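Local coordinates for lipoprotein (Bacillus anthracis, PDB 4JG9), which is of unknown function but is a putative lipoprotein, possibly lipid-binding, with an all-beta fold of two antiparallel sheets, at residues I66-K69 with I75-A78; I106-Q111 with M147-S152; T117-Q122 with W155-Y160. All blocks are in the same frame, centred on the assembly; numbering follows the deposited sequence.

Interaction 1. Residues I66-K69 with I75-A78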
loop_
_atom_site.group_PDB
_atom_site.type_symbol
_atom_site.label_atom_id
_atom_site.label_comp_id
_atom_site.label_asym_id
_atom_site.label_seq_id
_atom_site.Cartn_x
_atom_site.Cartn_y
_atom_site.Cartn_z
ATOM N N ILE A 66 5.879 26.583 -19.525
ATOM C CA ILE A 66 5.228 25.281 -19.568
ATOM C C ILE A 66 4.143 25.162 -18.520
ATOM O O ILE A 66 4.239 25.731 -17.444
ATOM C CB ILE A 66 6.217 24.113 -19.455
ATOM C CG1 ILE A 66 6.962 24.163 -18.129
ATOM C CG2 ILE A 66 7.177 24.129 -20.628
ATOM C CD1 ILE A 66 7.564 22.839 -17.732
ATOM N N PRO A 67 3.084 24.444 -18.859
ATOM C CA PRO A 67 1.940 24.276 -17.960
ATOM C C PRO A 67 2.210 23.356 -16.774
ATOM O O PRO A 67 2.790 22.295 -16.929
ATOM C CB PRO A 67 0.862 23.695 -18.870
ATOM C CG PRO A 67 1.600 23.083 -19.997
ATOM C CD PRO A 67 2.820 23.915 -20.202
ATOM N N LEU A 68 1.766 23.781 -15.600
ATOM C CA LEU A 68 1.990 23.049 -14.367
ATOM C C LEU A 68 0.741 22.978 -13.509
ATOM O O LEU A 68 -0.094 23.866 -13.549
ATOM C CB LEU A 68 3.096 23.724 -13.562
ATOM C CG LEU A 68 4.480 23.094 -13.520
ATOM C CD1 LEU A 68 4.906 22.561 -14.869
ATOM C CD2 LEU A 68 5.491 24.086 -12.987
ATOM N N LYS A 69 0.622 21.914 -12.726
ATOM C CA LYS A 69 -0.463 21.794 -11.767
ATOM C C LYS A 69 0.065 21.553 -10.368
ATOM O O LYS A 69 0.899 20.690 -10.153
ATOM C CB LYS A 69 -1.442 20.698 -12.158
ATOM C CG LYS A 69 -2.564 21.189 -13.041
ATOM C CD LYS A 69 -3.748 20.251 -13.011
ATOM C CE LYS A 69 -4.765 20.636 -14.069
ATOM N NZ LYS A 69 -5.250 22.026 -13.896
ATOM N N ILE A 75 5.443 23.047 -4.928
ATOM C CA ILE A 75 5.536 21.808 -5.666
ATOM C C ILE A 75 4.434 21.709 -6.710
ATOM O O ILE A 75 3.318 22.130 -6.479
ATOM C CB ILE A 75 5.506 20.600 -4.712
ATOM C CG1 ILE A 75 5.930 19.327 -5.437
ATOM C CG2 ILE A 75 4.137 20.451 -4.076
ATOM C CD1 ILE A 75 6.263 18.187 -4.506
ATOM N N ALA A 76 4.756 21.136 -7.857
ATOM C CA ALA A 76 3.784 20.973 -8.923
ATOM C C ALA A 76 4.180 19.826 -9.831
ATOM O O ALA A 76 5.333 19.381 -9.808
ATOM C CB ALA A 76 3.658 22.270 -9.723
HETATM N N MSE A 77 3.222 19.344 -10.621
HETATM C CA MSE A 77 3.510 18.355 -11.651
HETATM C C MSE A 77 3.218 18.947 -13.018
HETATM O O MSE A 77 2.500 19.946 -13.128
HETATM C CB MSE A 77 2.685 17.090 -11.446
HETATM C CG MSE A 77 1.195 17.355 -11.310
HETATM SE SE MSE A 77 0.117 15.696 -11.235
HETATM C CE MSE A 77 -0.376 15.724 -13.119
ATOM N N ALA A 78 3.781 18.345 -14.060
ATOM C CA ALA A 78 3.469 18.774 -15.412
ATOM C C ALA A 78 1.972 18.622 -15.640
ATOM O O ALA A 78 1.363 17.628 -15.213
ATOM C CB ALA A 78 4.244 17.949 -16.421
#
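Lys69 and Met77 form a hydrogen-bonded pair at the turn end of a beta hairpin made by the antiparallel strands 66-69 and 75-78. Lys69 N donates to Met77 O at 2.7 Å. This bond is nearly straight, 173° at the hydrogen. Met77 N returns a bond to Lys69 O, also at 2.7 Å. Its donor is tilted from the carbonyl plane. The carbonyl of Met77 takes a further, weaker contact from the CA-H of Leu68, with CA and O 3.4 Å apart. Leu68 and Ala78 are the next pair, a non-hydrogen-bonded one, and their side chains diverge. The short segments run at 123° to each other, well away from straight antiparallel strands. Two bridges join them.

Leu68 lies along Ala76 with CB, CG and CD2, while CD1 turns to Ala78 CA. CG of Leu68 comes 4.0 Å from CB of Ala76, and Phe61 of strand 60-63 touches both side chains. Tyr93 of strand 88-94 also packs on Leu68.

Lys69 and Met77 share the other face. Met77, a selenomethionine, has CG between its own N and C (chi1 53°), which puts CG 3.5 Å from Lys69 O. Farther out, its side chain meets Ile90 and Phe169. Phe169 belongs to the second sheet, so Met77 reaches that sheet. The lysine chain leads away from the hairpin partner. It stays extended until a bend at its last torsion, and NZ hydrogen-bonds to Thr58 O and Ser60 OG.

Interaction 2. Residues I106-Q111 with M147-S152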
loop_
_atom_site.group_PDB
_atom_site.type_symbol
_atom_site.label_atom_id
_atom_site.label_comp_id
_atom_site.label_asym_id
_atom_site.label_seq_id
_atom_site.Cartn_x
_atom_site.Cartn_y
_atom_site.Cartn_z
ATOM N N ILE A 106 3.498 10.204 -1.418
ATOM C CA ILE A 106 2.233 10.691 -1.915
ATOM C C ILE A 106 1.130 9.736 -1.498
ATOM O O ILE A 106 1.157 8.559 -1.844
ATOM C CB ILE A 106 2.212 10.803 -3.433
ATOM C CG1 ILE A 106 3.212 11.857 -3.895
ATOM C CG2 ILE A 106 0.813 11.190 -3.902
ATOM C CD1 ILE A 106 3.498 11.777 -5.362
ATOM N N ILE A 107 0.160 10.254 -0.755
ATOM C CA ILE A 107 -0.979 9.471 -0.303
ATOM C C ILE A 107 -2.250 10.076 -0.882
ATOM O O ILE A 107 -2.590 11.215 -0.566
ATOM C CB ILE A 107 -1.081 9.500 1.219
ATOM C CG1 ILE A 107 0.216 8.966 1.849
ATOM C CG2 ILE A 107 -2.298 8.722 1.689
ATOM C CD1 ILE A 107 0.139 8.814 3.356
ATOM N N ALA A 108 -2.964 9.305 -1.697
ATOM C CA ALA A 108 -4.117 9.817 -2.439
ATOM C C ALA A 108 -5.443 9.343 -1.862
ATOM O O ALA A 108 -5.551 8.226 -1.318
ATOM C CB ALA A 108 -4.017 9.415 -3.899
ATOM N N LEU A 109 -6.445 10.205 -1.948
ATOM C CA LEU A 109 -7.814 9.813 -1.616
ATOM C C LEU A 109 -8.775 10.369 -2.640
ATOM O O LEU A 109 -8.685 11.537 -3.036
ATOM C CB LEU A 109 -8.221 10.303 -0.228
ATOM C CG LEU A 109 -7.506 9.586 0.917
ATOM C CD1 LEU A 109 -6.413 10.467 1.499
ATOM C CD2 LEU A 109 -8.501 9.133 1.980
ATOM N N LYS A 110 -9.708 9.533 -3.061
ATOM C CA LYS A 110 -10.724 9.975 -3.979
ATOM C C LYS A 110 -11.718 10.842 -3.228
ATOM O O LYS A 110 -11.848 10.749 -2.001
ATOM C CB LYS A 110 -11.440 8.779 -4.612
ATOM C CG LYS A 110 -12.209 9.141 -5.865
ATOM C CD LYS A 110 -12.799 7.930 -6.530
ATOM C CE LYS A 110 -13.471 8.366 -7.821
ATOM N NZ LYS A 110 -14.118 7.238 -8.533
ATOM N N GLN A 111 -12.405 11.702 -3.967
ATOM C CA GLN A 111 -13.467 12.504 -3.395
ATOM C C GLN A 111 -14.499 11.586 -2.773
ATOM O O GLN A 111 -14.892 10.592 -3.387
ATOM C CB GLN A 111 -14.115 13.349 -4.469
ATOM C CG GLN A 111 -15.074 14.353 -3.936
ATOM C CD GLN A 111 -15.660 15.182 -5.043
ATOM O OE1 GLN A 111 -15.620 14.786 -6.207
ATOM N NE2 GLN A 111 -16.192 16.347 -4.698
HETATM N N MSE A 147 2.680 7.253 -12.240
HETATM C CA MSE A 147 1.507 7.191 -11.380
HETATM C C MSE A 147 0.351 6.490 -12.048
HETATM O O MSE A 147 0.288 6.410 -13.275
HETATM C CB MSE A 147 1.052 8.601 -11.010
HETATM C CG MSE A 147 2.140 9.485 -10.447
HETATM SE SE MSE A 147 1.467 11.236 -9.873
HETATM C CE MSE A 147 1.186 11.998 -11.550
ATOM N N SER A 148 -0.589 6.023 -11.232
ATOM C CA SER A 148 -1.829 5.461 -11.733
ATOM C C SER A 148 -2.926 5.629 -10.683
ATOM O O SER A 148 -2.690 5.377 -9.505
ATOM C CB SER A 148 -1.634 3.982 -12.083
ATOM O OG SER A 148 -2.773 3.467 -12.761
ATOM N N LEU A 149 -4.103 6.083 -11.111
ATOM C CA LEU A 149 -5.281 6.189 -10.247
ATOM C C LEU A 149 -6.319 5.156 -10.674
ATOM O O LEU A 149 -6.564 4.972 -11.870
ATOM C CB LEU A 149 -5.908 7.582 -10.323
ATOM C CG LEU A 149 -5.299 8.737 -9.517
ATOM C CD1 LEU A 149 -4.947 8.244 -8.122
ATOM C CD2 LEU A 149 -4.099 9.343 -10.218
ATOM N N PRO A 150 -6.930 4.471 -9.698
ATOM C CA PRO A 150 -7.829 3.345 -9.981
ATOM C C PRO A 150 -9.156 3.704 -10.637
ATOM O O PRO A 150 -9.744 2.829 -11.268
ATOM C CB PRO A 150 -8.083 2.732 -8.596
ATOM C CG PRO A 150 -7.779 3.821 -7.626
ATOM C CD PRO A 150 -6.701 4.659 -8.255
ATOM N N SER A 151 -9.633 4.937 -10.508
ATOM C CA SER A 151 -10.910 5.276 -11.134
ATOM C C SER A 151 -10.977 6.756 -11.440
ATOM O O SER A 151 -10.237 7.544 -10.856
ATOM C CB SER A 151 -12.093 4.861 -10.252
ATOM O OG SER A 151 -12.216 5.709 -9.122
ATOM N N SER A 152 -11.871 7.128 -12.354
ATOM C CA SER A 152 -11.985 8.512 -12.792
ATOM C C SER A 152 -12.747 9.365 -11.786
ATOM O O SER A 152 -13.710 8.906 -11.170
ATOM C CB SER A 152 -12.683 8.589 -14.144
ATOM O OG SER A 152 -14.053 8.259 -14.020
#
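Lys110 NZ donates to two acceptors of the 147-152 segment, Ser151 OG and Ser152 O. It reaches them from the end of strand 102-110. The segment belongs to the connection that leads from strand 142-147 of one antiparallel sheet to strand 153-161 of the other. The bond from NZ to Ser151 OG measures 2.5 Å, short enough to be read with caution at this resolution. The bond from NZ to Ser152 O is 3.1 Å. Here the ammonium sits well above the carbonyl plane, 44° out of it, and does not use a lone pair.

The lysine chain is fully extended from CG onward, with CG anti to the backbone N (chi1 -163°). This shape carries NZ across to the loop, and CE comes within 3.2 Å of Ser151 OG on the way. The same hydroxyl also hydrogen-bonds to Thr37 O of the second subunit. Ser151 OG is thus gripped from both subunits, and Gln38 of the second subunit packs on the lysine itself.

Trp155 of strand 153-161 is touched by the side chains of Lys110, Leu149 and Pro150, and its NE1 bonds to Ser151 O. Strand and loop remain well separated, with CA atoms of Ala108 and Leu149 8.7 Å apart. Their side chains bridge this gap lightly: CB of Ala108 lies 4.5 Å from CD1 of Leu149.

Interaction 3. Residues T117-Q122 with W155-Y160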
loop_
_atom_site.group_PDB
_atom_site.type_symbol
_atom_site.label_atom_id
_atom_site.label_comp_id
_atom_site.label_asym_id
_atom_site.label_seq_id
_atom_site.Cartn_x
_atom_site.Cartn_y
_atom_site.Cartn_z
ATOM N N THR A 117 -4.710 5.546 -0.531
ATOM C CA THR A 117 -4.060 4.605 -1.411
ATOM C C THR A 117 -2.784 5.209 -1.940
ATOM O O THR A 117 -2.653 6.418 -2.029
ATOM C CB THR A 117 -4.971 4.211 -2.585
ATOM O OG1 THR A 117 -4.376 3.142 -3.322
ATOM C CG2 THR A 117 -5.191 5.381 -3.502
ATOM N N PRO A 118 -1.832 4.354 -2.265
ATOM C CA PRO A 118 -0.595 4.791 -2.894
ATOM C C PRO A 118 -0.801 4.865 -4.390
ATOM O O PRO A 118 -1.610 4.120 -4.918
ATOM C CB PRO A 118 0.379 3.669 -2.556
ATOM C CG PRO A 118 -0.477 2.477 -2.366
ATOM C CD PRO A 118 -1.724 2.992 -1.728
ATOM N N LEU A 119 -0.088 5.743 -5.073
ATOM C CA LEU A 119 -0.155 5.734 -6.484
ATOM C C LEU A 119 1.196 5.541 -7.114
ATOM O O LEU A 119 1.258 5.634 -8.323
ATOM C CB LEU A 119 -0.860 6.978 -7.027
ATOM C CG LEU A 119 -0.565 8.341 -6.418
ATOM C CD1 LEU A 119 0.870 8.758 -6.673
ATOM C CD2 LEU A 119 -1.518 9.363 -6.997
ATOM N N LEU A 120 2.279 5.291 -6.421
ATOM C CA LEU A 120 3.491 5.147 -7.206
ATOM C C LEU A 120 3.693 3.741 -7.775
ATOM O O LEU A 120 3.555 2.754 -7.076
ATOM C CB LEU A 120 4.711 5.641 -6.441
ATOM C CG LEU A 120 4.730 7.136 -6.164
ATOM C CD1 LEU A 120 5.790 7.464 -5.133
ATOM C CD2 LEU A 120 4.957 7.917 -7.441
ATOM N N PHE A 121 4.013 3.675 -9.062
ATOM C CA PHE A 121 4.339 2.431 -9.741
ATOM C C PHE A 121 5.670 2.687 -10.405
ATOM O O PHE A 121 5.742 3.013 -11.575
ATOM C CB PHE A 121 3.295 2.065 -10.784
ATOM C CG PHE A 121 2.061 1.440 -10.213
ATOM C CD1 PHE A 121 0.938 2.197 -9.974
ATOM C CD2 PHE A 121 2.028 0.098 -9.917
ATOM C CE1 PHE A 121 -0.197 1.627 -9.452
ATOM C CE2 PHE A 121 0.895 -0.483 -9.394
ATOM C CZ PHE A 121 -0.219 0.284 -9.160
ATOM N N GLN A 122 6.727 2.554 -9.625
ATOM C CA GLN A 122 8.055 2.943 -10.046
ATOM C C GLN A 122 8.801 1.825 -10.782
ATOM O O GLN A 122 8.809 0.668 -10.352
ATOM C CB GLN A 122 8.860 3.387 -8.819
ATOM C CG GLN A 122 8.392 4.709 -8.210
ATOM C CD GLN A 122 8.563 5.904 -9.177
ATOM O OE1 GLN A 122 7.780 6.078 -10.115
ATOM N NE2 GLN A 122 9.590 6.725 -8.940
ATOM N N TRP A 155 -9.285 13.492 -7.172
ATOM C CA TRP A 155 -8.417 12.868 -6.192
ATOM C C TRP A 155 -7.597 13.958 -5.538
ATOM O O TRP A 155 -7.095 14.851 -6.223
ATOM C CB TRP A 155 -7.462 11.883 -6.872
ATOM C CG TRP A 155 -8.137 10.653 -7.405
ATOM C CD1 TRP A 155 -8.798 10.530 -8.592
ATOM C CD2 TRP A 155 -8.217 9.367 -6.765
ATOM N NE1 TRP A 155 -9.288 9.248 -8.729
ATOM C CE2 TRP A 155 -8.945 8.519 -7.621
ATOM C CE3 TRP A 155 -7.745 8.859 -5.550
ATOM C CZ2 TRP A 155 -9.208 7.183 -7.304
ATOM C CZ3 TRP A 155 -8.010 7.529 -5.230
ATOM C CH2 TRP A 155 -8.734 6.708 -6.100
ATOM N N VAL A 156 -7.458 13.896 -4.218
ATOM C CA VAL A 156 -6.539 14.784 -3.526
ATOM C C VAL A 156 -5.201 14.075 -3.338
ATOM O O VAL A 156 -5.150 12.886 -2.993
ATOM C CB VAL A 156 -7.093 15.288 -2.175
ATOM C CG1 VAL A 156 -7.345 14.118 -1.209
ATOM C CG2 VAL A 156 -6.143 16.333 -1.553
ATOM N N LEU A 157 -4.119 14.797 -3.594
ATOM C CA LEU A 157 -2.787 14.242 -3.432
ATOM C C LEU A 157 -2.110 14.840 -2.202
ATOM O O LEU A 157 -1.732 16.009 -2.214
ATOM C CB LEU A 157 -1.963 14.553 -4.673
ATOM C CG LEU A 157 -1.942 13.532 -5.807
ATOM C CD1 LEU A 157 -3.311 12.996 -6.094
ATOM C CD2 LEU A 157 -1.361 14.183 -7.058
ATOM N N ASN A 158 -1.967 14.048 -1.141
ATOM C CA ASN A 158 -1.302 14.524 0.077
ATOM C C ASN A 158 0.184 14.219 0.029
ATOM O O ASN A 158 0.579 13.078 -0.181
ATOM C CB ASN A 158 -1.927 13.899 1.317
ATOM C CG ASN A 158 -3.410 14.126 1.382
ATOM O OD1 ASN A 158 -3.862 15.234 1.685
ATOM N ND2 ASN A 158 -4.190 13.079 1.079
ATOM N N ILE A 159 1.006 15.248 0.191
ATOM C CA ILE A 159 2.435 15.118 -0.057
ATOM C C ILE A 159 3.233 15.273 1.236
ATOM O O ILE A 159 3.006 16.205 2.016
ATOM C CB ILE A 159 2.913 16.141 -1.114
ATOM C CG1 ILE A 159 2.174 15.940 -2.439
ATOM C CG2 ILE A 159 4.413 16.057 -1.334
ATOM C CD1 ILE A 159 1.876 17.255 -3.127
ATOM N N TYR A 160 4.151 14.339 1.460
ATOM C CA TYR A 160 4.987 14.320 2.654
ATOM C C TYR A 160 6.434 14.255 2.217
ATOM O O TYR A 160 6.751 13.699 1.166
ATOM C CB TYR A 160 4.655 13.105 3.539
ATOM C CG TYR A 160 3.205 13.063 3.959
ATOM C CD1 TYR A 160 2.823 13.397 5.257
ATOM C CD2 TYR A 160 2.210 12.693 3.051
ATOM C CE1 TYR A 160 1.485 13.373 5.639
ATOM C CE2 TYR A 160 0.866 12.673 3.425
ATOM C CZ TYR A 160 0.515 13.010 4.715
ATOM O OH TYR A 160 -0.810 12.980 5.074
#
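Thr117 and Trp155 meet from two strands that are not neighbours in the sheet. The short strand 117-118 and strand 153-161 are each paired antiparallel with strand 102-110. Strand 102-110 is hydrogen-bonded to each: Ala108 pairs with Thr117, and Leu109 with Val156. The nearest CA atoms, those of Leu119 and Leu157, are 9.4 Å apart, about two strand spacings. Contact across this distance is therefore left to side chains. Strand 117-118 is only weakly bonded, and the backbone turns out of the extended form at Leu119 (psi 6°).

Thr117 sends its methyl group to the tryptophan. CG2 lies 3.9 Å from CZ3 of Trp155, on the six-membered ring. The approach is oblique to the ring. The threonine torsion puts OG1 anti to the backbone N (chi1 -172°), while CG2 takes the place between N and the carbonyl carbon. The hydroxyl is bonded to Asn40 N of the second subunit. It also makes a weak bond of 3.3 Å, Thr117 OG1 to Pro118 O.

Leu119 and Leu157 form the other apolar contact. Their side chains cross at about a right angle, and CD2 of Leu119 is 4.2 Å from CD1 of Leu157. Ile106 and Met147 also touch Leu119, while Ile171 of strand 164-173 backs Leu157. All four contact residues are buried.

Asn40 of the second subunit also bonds Pro118 O through ND2. Leu119, in the loop just past strand 117-118, adds to the contact that Thr117 begins. Thr117 and Trp155 themselves meet across the intervening strand 102-110, a contact of next-but-one strands in an antiparallel sheet, beside a subunit interface.

From the N terminus, interaction 1 comes first and closes the small hairpin with its turn at residues 70-74. It is complete before the others begin. Interactions 2 and 3 cross: their segments alternate as 106-111, 117-122, 147-152 and 155-160. Interaction 2 closes the long excursion from strand 102-110 to the connection before strand 153-161. Interaction 3 closes the chain between residues 122 and 155, with strands 131-136 and 142-147. Both lie beside the second subunit, with centres about 7 Å apart. Within the hairpin's own sheet, Met77 SE is 3.9 Å from Met147 CE. Ile75 CG2, 4.0 Å from Ile159 CD1, reaches strand 153-161 of the other sheet.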